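PDB 3HTN: putative DNA binding protein from Bacteroides thetaiotaomicron VPI-5482, which is of unproven function but binds metal ions through a Plants and Prokaryotes Conserved (PCC) domain and has been proposed to bind DNA. Local coordinates for residues A[83-95]-A[131-145]. Sequence-based numbering, arbitrary orientation.
With SO4 (sulfate ion), chain G.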
loop_
_atom_site.group_PDB
_atom_site.type_symbol
_atom_site.label_atom_id
_atom_site.label_comp_id
_atom_site.label_asym_id
_atom_site.label_seq_id
_atom_site.Cartn_x
_atom_site.Cartn_y
_atom_site.Cartn_z
ATOM N N GLY A 83 -5.724 -5.122 0.438
ATOM C CA GLY A 83 -7.010 -5.617 0.123
ATOM C C GLY A 83 -8.059 -5.280 1.112
ATOM O O GLY A 83 -7.844 -4.523 2.058
ATOM N N ASN A 84 -9.217 -5.863 0.850
ATOM C CA ASN A 84 -10.376 -5.559 1.652
ATOM C C ASN A 84 -11.178 -6.792 2.032
ATOM O O ASN A 84 -11.001 -7.859 1.455
ATOM C CB ASN A 84 -11.196 -4.454 0.969
ATOM C CG ASN A 84 -11.648 -4.827 -0.408
ATOM O OD1 ASN A 84 -12.248 -5.863 -0.569
ATOM N ND2 ASN A 84 -11.366 -3.976 -1.413
ATOM N N ILE A 85 -12.046 -6.614 3.028
ATOM C CA ILE A 85 -12.842 -7.663 3.592
ATOM C C ILE A 85 -14.271 -7.219 3.440
ATOM O O ILE A 85 -14.606 -6.039 3.646
ATOM C CB ILE A 85 -12.580 -7.834 5.120
ATOM C CG1 ILE A 85 -11.085 -8.074 5.405
ATOM C CG2 ILE A 85 -13.452 -8.943 5.704
ATOM C CD1 ILE A 85 -10.674 -7.755 6.837
ATOM N N SER A 86 -15.122 -8.177 3.090
ATOM C CA SER A 86 -16.555 -7.959 2.968
ATOM C C SER A 86 -17.198 -9.319 3.195
ATOM O O SER A 86 -16.517 -10.250 3.641
ATOM C CB SER A 86 -16.878 -7.339 1.588
ATOM O OG SER A 86 -16.354 -8.097 0.514
ATOM N N SER A 87 -18.493 -9.456 2.911
ATOM C CA SER A 87 -19.133 -10.767 2.968
ATOM C C SER A 87 -19.833 -11.077 1.652
ATOM O O SER A 87 -20.246 -10.178 0.915
ATOM C CB SER A 87 -20.149 -10.869 4.113
ATOM O OG SER A 87 -21.150 -9.881 3.969
HETATM N N MSE A 88 -19.911 -12.370 1.360
HETATM C CA MSE A 88 -20.661 -12.868 0.223
HETATM C C MSE A 88 -21.139 -14.287 0.517
HETATM O O MSE A 88 -20.380 -15.099 1.046
HETATM C CB MSE A 88 -19.771 -12.831 -1.012
HETATM C CG MSE A 88 -20.450 -13.141 -2.285
HETATM SE SE MSE A 88 -19.401 -12.533 -3.812
HETATM C CE MSE A 88 -20.981 -12.277 -4.781
ATOM N N ASN A 89 -22.394 -14.577 0.170
ATOM C CA ASN A 89 -22.970 -15.928 0.322
ATOM C C ASN A 89 -22.669 -16.558 1.682
ATOM O O ASN A 89 -22.133 -17.675 1.755
ATOM C CB ASN A 89 -22.458 -16.838 -0.806
ATOM N N GLU A 90 -22.962 -15.797 2.741
ATOM C CA GLU A 90 -22.762 -16.208 4.124
ATOM C C GLU A 90 -21.295 -16.522 4.526
ATOM O O GLU A 90 -21.059 -17.243 5.500
ATOM C CB GLU A 90 -23.667 -17.416 4.433
ATOM N N GLN A 91 -20.311 -15.978 3.806
ATOM C CA GLN A 91 -18.931 -16.295 4.094
ATOM C C GLN A 91 -18.109 -15.020 3.999
ATOM O O GLN A 91 -18.548 -14.035 3.387
ATOM C CB GLN A 91 -18.407 -17.340 3.105
ATOM C CG GLN A 91 -19.198 -18.676 3.112
ATOM N N VAL A 92 -16.950 -15.042 4.646
ATOM C CA VAL A 92 -15.977 -13.972 4.489
ATOM C C VAL A 92 -15.607 -13.905 3.008
ATOM O O VAL A 92 -15.418 -14.939 2.363
ATOM C CB VAL A 92 -14.703 -14.224 5.356
ATOM C CG1 VAL A 92 -13.550 -13.285 4.950
ATOM C CG2 VAL A 92 -15.023 -14.084 6.838
ATOM N N TYR A 93 -15.473 -12.685 2.471
ATOM C CA TYR A 93 -15.012 -12.475 1.107
ATOM C C TYR A 93 -13.799 -11.559 1.175
ATOM O O TYR A 93 -13.902 -10.439 1.659
ATOM C CB TYR A 93 -16.100 -11.837 0.255
ATOM C CG TYR A 93 -15.710 -11.812 -1.198
ATOM C CD1 TYR A 93 -15.041 -10.736 -1.750
ATOM C CD2 TYR A 93 -16.008 -12.872 -2.024
ATOM C CE1 TYR A 93 -14.692 -10.705 -3.080
ATOM C CE2 TYR A 93 -15.651 -12.856 -3.379
ATOM C CZ TYR A 93 -14.992 -11.767 -3.898
ATOM O OH TYR A 93 -14.628 -11.738 -5.227
ATOM N N LEU A 94 -12.647 -12.071 0.751
ATOM C CA LEU A 94 -11.433 -11.290 0.690
ATOM C C LEU A 94 -11.128 -10.927 -0.753
ATOM O O LEU A 94 -11.240 -11.756 -1.630
ATOM C CB LEU A 94 -10.252 -12.076 1.234
ATOM C CG LEU A 94 -10.343 -12.498 2.681
ATOM C CD1 LEU A 94 -9.011 -13.125 3.112
ATOM C CD2 LEU A 94 -10.698 -11.319 3.531
ATOM N N HIS A 95 -10.755 -9.670 -0.997
ATOM C CA HIS A 95 -10.279 -9.215 -2.282
ATOM C C HIS A 95 -8.904 -8.623 -2.031
ATOM O O HIS A 95 -8.802 -7.573 -1.429
ATOM C CB HIS A 95 -11.249 -8.201 -2.880
ATOM C CG HIS A 95 -10.921 -7.794 -4.274
ATOM N ND1 HIS A 95 -11.402 -6.634 -4.831
ATOM C CD2 HIS A 95 -10.103 -8.353 -5.205
ATOM C CE1 HIS A 95 -10.925 -6.516 -6.064
ATOM N NE2 HIS A 95 -10.152 -7.559 -6.322
ATOM N N ARG A 131 -21.404 -4.206 8.115
ATOM C CA ARG A 131 -21.641 -5.112 6.989
ATOM C C ARG A 131 -21.318 -4.427 5.670
ATOM O O ARG A 131 -21.682 -3.278 5.476
ATOM C CB ARG A 131 -23.106 -5.558 6.966
ATOM C CG ARG A 131 -23.583 -6.288 5.701
ATOM C CD ARG A 131 -25.033 -6.689 5.841
ATOM N NE ARG A 131 -25.537 -7.342 4.631
ATOM C CZ ARG A 131 -25.318 -8.616 4.305
ATOM N NH1 ARG A 131 -24.574 -9.390 5.088
ATOM N NH2 ARG A 131 -25.849 -9.125 3.192
ATOM N N ILE A 132 -20.600 -5.123 4.791
ATOM C CA ILE A 132 -20.426 -4.702 3.383
ATOM C C ILE A 132 -20.505 -5.987 2.590
ATOM O O ILE A 132 -19.722 -6.904 2.818
ATOM C CB ILE A 132 -19.101 -4.001 3.062
ATOM C CG1 ILE A 132 -18.934 -2.729 3.899
ATOM C CG2 ILE A 132 -19.051 -3.647 1.575
ATOM C CD1 ILE A 132 -17.599 -2.019 3.661
ATOM N N SER A 133 -21.480 -6.078 1.696
ATOM C CA SER A 133 -21.701 -7.266 0.886
ATOM C C SER A 133 -21.291 -6.997 -0.547
ATOM O O SER A 133 -20.683 -5.963 -0.875
ATOM C CB SER A 133 -23.174 -7.701 0.960
ATOM O OG SER A 133 -23.421 -8.971 0.333
ATOM N N ARG A 134 -21.575 -7.979 -1.388
ATOM C CA ARG A 134 -21.246 -7.928 -2.785
ATOM C C ARG A 134 -22.274 -8.643 -3.599
ATOM O O ARG A 134 -22.955 -9.544 -3.115
ATOM C CB ARG A 134 -19.928 -8.620 -3.011
ATOM C CG ARG A 134 -18.792 -7.783 -2.547
ATOM C CD ARG A 134 -17.571 -8.368 -3.001
ATOM N NE ARG A 134 -16.424 -7.743 -2.391
ATOM C CZ ARG A 134 -15.631 -6.860 -2.969
ATOM N NH1 ARG A 134 -15.875 -6.427 -4.163
ATOM N NH2 ARG A 134 -14.568 -6.424 -2.312
ATOM N N THR A 135 -22.336 -8.265 -4.867
ATOM C CA THR A 135 -23.250 -8.879 -5.808
ATOM C C THR A 135 -22.492 -9.170 -7.073
ATOM O O THR A 135 -21.794 -8.287 -7.609
ATOM C CB THR A 135 -24.409 -7.942 -6.112
ATOM O OG1 THR A 135 -25.160 -7.788 -4.919
ATOM C CG2 THR A 135 -25.321 -8.481 -7.234
ATOM N N TYR A 136 -22.608 -10.397 -7.561
ATOM C CA TYR A 136 -21.977 -10.786 -8.815
ATOM C C TYR A 136 -22.719 -10.099 -9.952
ATOM O O TYR A 136 -23.931 -10.220 -10.081
ATOM C CB TYR A 136 -22.000 -12.304 -8.975
ATOM C CG TYR A 136 -21.406 -12.839 -10.257
ATOM C CD1 TYR A 136 -20.042 -13.042 -10.395
ATOM C CD2 TYR A 136 -22.205 -13.158 -11.320
ATOM C CE1 TYR A 136 -19.501 -13.543 -11.580
ATOM C CE2 TYR A 136 -21.683 -13.675 -12.485
ATOM C CZ TYR A 136 -20.317 -13.861 -12.601
ATOM O OH TYR A 136 -19.788 -14.381 -13.762
ATOM N N ASN A 137 -21.984 -9.340 -10.742
ATOM C CA ASN A 137 -22.481 -8.672 -11.930
ATOM C C ASN A 137 -22.262 -9.630 -13.091
ATOM O O ASN A 137 -21.124 -9.822 -13.507
ATOM C CB ASN A 137 -21.749 -7.358 -12.136
ATOM C CG ASN A 137 -22.228 -6.625 -13.351
ATOM O OD1 ASN A 137 -22.602 -7.234 -14.337
ATOM N ND2 ASN A 137 -22.254 -5.303 -13.276
ATOM N N PRO A 138 -23.331 -10.245 -13.630
ATOM C CA PRO A 138 -23.140 -11.249 -14.656
ATOM C C PRO A 138 -22.646 -10.692 -15.979
ATOM O O PRO A 138 -22.056 -11.442 -16.766
ATOM C CB PRO A 138 -24.530 -11.877 -14.799
ATOM C CG PRO A 138 -25.450 -10.869 -14.376
ATOM C CD PRO A 138 -24.755 -10.058 -13.317
ATOM N N ASP A 139 -22.846 -9.404 -16.209
ATOM C CA ASP A 139 -22.330 -8.775 -17.428
ATOM C C ASP A 139 -20.817 -8.607 -17.379
ATOM O O ASP A 139 -20.166 -8.784 -18.389
ATOM C CB ASP A 139 -22.959 -7.413 -17.648
ATOM C CG ASP A 139 -24.478 -7.489 -17.787
ATOM O OD1 ASP A 139 -24.976 -8.461 -18.407
ATOM O OD2 ASP A 139 -25.157 -6.585 -17.253
ATOM N N LEU A 140 -20.268 -8.258 -16.220
ATOM C CA LEU A 140 -18.825 -8.160 -16.062
ATOM C C LEU A 140 -18.152 -9.475 -15.685
ATOM O O LEU A 140 -16.987 -9.699 -16.015
ATOM C CB LEU A 140 -18.474 -7.153 -14.971
ATOM C CG LEU A 140 -18.955 -5.730 -15.174
ATOM C CD1 LEU A 140 -18.425 -4.873 -14.013
ATOM C CD2 LEU A 140 -18.502 -5.194 -16.534
ATOM N N GLY A 141 -18.842 -10.317 -14.944
ATOM C CA GLY A 141 -18.237 -11.518 -14.397
ATOM C C GLY A 141 -17.432 -11.267 -13.144
ATOM O O GLY A 141 -16.484 -12.008 -12.873
ATOM N N LEU A 142 -17.785 -10.208 -12.402
ATOM C CA LEU A 142 -17.079 -9.794 -11.201
ATOM C C LEU A 142 -18.019 -9.575 -10.020
ATOM O O LEU A 142 -19.182 -9.212 -10.183
ATOM C CB LEU A 142 -16.352 -8.495 -11.470
ATOM C CG LEU A 142 -15.305 -8.540 -12.583
ATOM C CD1 LEU A 142 -14.718 -7.152 -12.803
ATOM C CD2 LEU A 142 -14.217 -9.563 -12.269
ATOM N N ASN A 143 -17.483 -9.786 -8.830
ATOM C CA ASN A 143 -18.198 -9.555 -7.591
ATOM C C ASN A 143 -17.956 -8.116 -7.149
ATOM O O ASN A 143 -16.886 -7.772 -6.673
ATOM C CB ASN A 143 -17.691 -10.520 -6.536
ATOM C CG ASN A 143 -17.930 -11.949 -6.917
ATOM O OD1 ASN A 143 -19.025 -12.297 -7.329
ATOM N ND2 ASN A 143 -16.927 -12.781 -6.747
ATOM N N ILE A 144 -18.984 -7.292 -7.277
ATOM C CA ILE A 144 -18.876 -5.848 -7.065
ATOM C C ILE A 144 -19.486 -5.442 -5.734
ATOM O O ILE A 144 -20.510 -5.981 -5.324
ATOM C CB ILE A 144 -19.585 -5.095 -8.255
ATOM C CG1 ILE A 144 -18.923 -5.438 -9.601
ATOM C CG2 ILE A 144 -19.611 -3.573 -8.085
ATOM C CD1 ILE A 144 -17.455 -5.124 -9.698
ATOM N N TYR A 145 -18.847 -4.520 -5.026
ATOM C CA TYR A 145 -19.398 -4.010 -3.788
ATOM C C TYR A 145 -20.890 -3.701 -3.939
ATOM O O TYR A 145 -21.315 -3.093 -4.924
ATOM C CB TYR A 145 -18.672 -2.739 -3.365
ATOM C CG TYR A 145 -17.428 -2.863 -2.541
ATOM C CD1 TYR A 145 -17.304 -3.814 -1.520
ATOM C CD2 TYR A 145 -16.441 -1.897 -2.662
ATOM C CE1 TYR A 145 -16.178 -3.844 -0.711
ATOM C CE2 TYR A 145 -15.339 -1.907 -1.851
ATOM C CZ TYR A 145 -15.225 -2.884 -0.870
ATOM O OH TYR A 145 -14.169 -2.910 -0.002
HETATM S S SO4 G . -23.823 -12.105 2.440
HETATM O O1 SO4 G . -24.313 -12.513 1.093
HETATM O O2 SO4 G . -22.951 -13.182 2.976
HETATM O O3 SO4 G . -24.949 -11.933 3.357
HETATM O O4 SO4 G . -23.216 -10.775 2.390
HETATM O O HOH W 1 -14.138 -3.396 2.742
HETATM O O HOH W 2 -13.679 -8.040 0.172
HETATM O O HOH W 3 -20.325 -7.920 5.695
HETATM O O HOH W 4 -22.413 -9.202 7.081
#
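R134 reaches from the first strand of the C-terminal hairpin across the antiparallel hairpin 83-95, and its long chain makes the largest single contribution to the contact. Its CB lies 4.0 Å from SE of M88, a selenomethionine whose extended chain (CG anti to the backbone N, chi1 -172°) carries CE on to OD1 of N143. CD then packs against CD1 and CE1 of the Y93 ring, which also borders one face of the guanidinium, the two planes 45° apart. NE donates to OG of S86 (2.9 Å, 159°), a side chain short enough to let its CB lie against the carbonyl O of I132. NH2 bonds water 2, which S86 OG also holds, and sits 3.0 Å from OD1 of N84; CD1 of Y145 lies over the centre of the guanidinium. NH1 bonds O of N143 weakly and forms a salt bridge with OE2 of E122 of the second subunit, whose OE1 is hydrogen-bonded to N84 ND2 and H95 ND1.

ND2 of N143 donates in its amide plane to Y93 OH (2.9 Å). S87 N bonds I132 O (2.8 Å), while the hydroxyls of S87 and S133 converge on O4 of a sulfate, probably from the crystallisation liquor, that R131 grips at O3. Since H95 NE2 binds nickel, E122 is a second-shell partner that R134 holds; its carboxylate probably orients the imidazole.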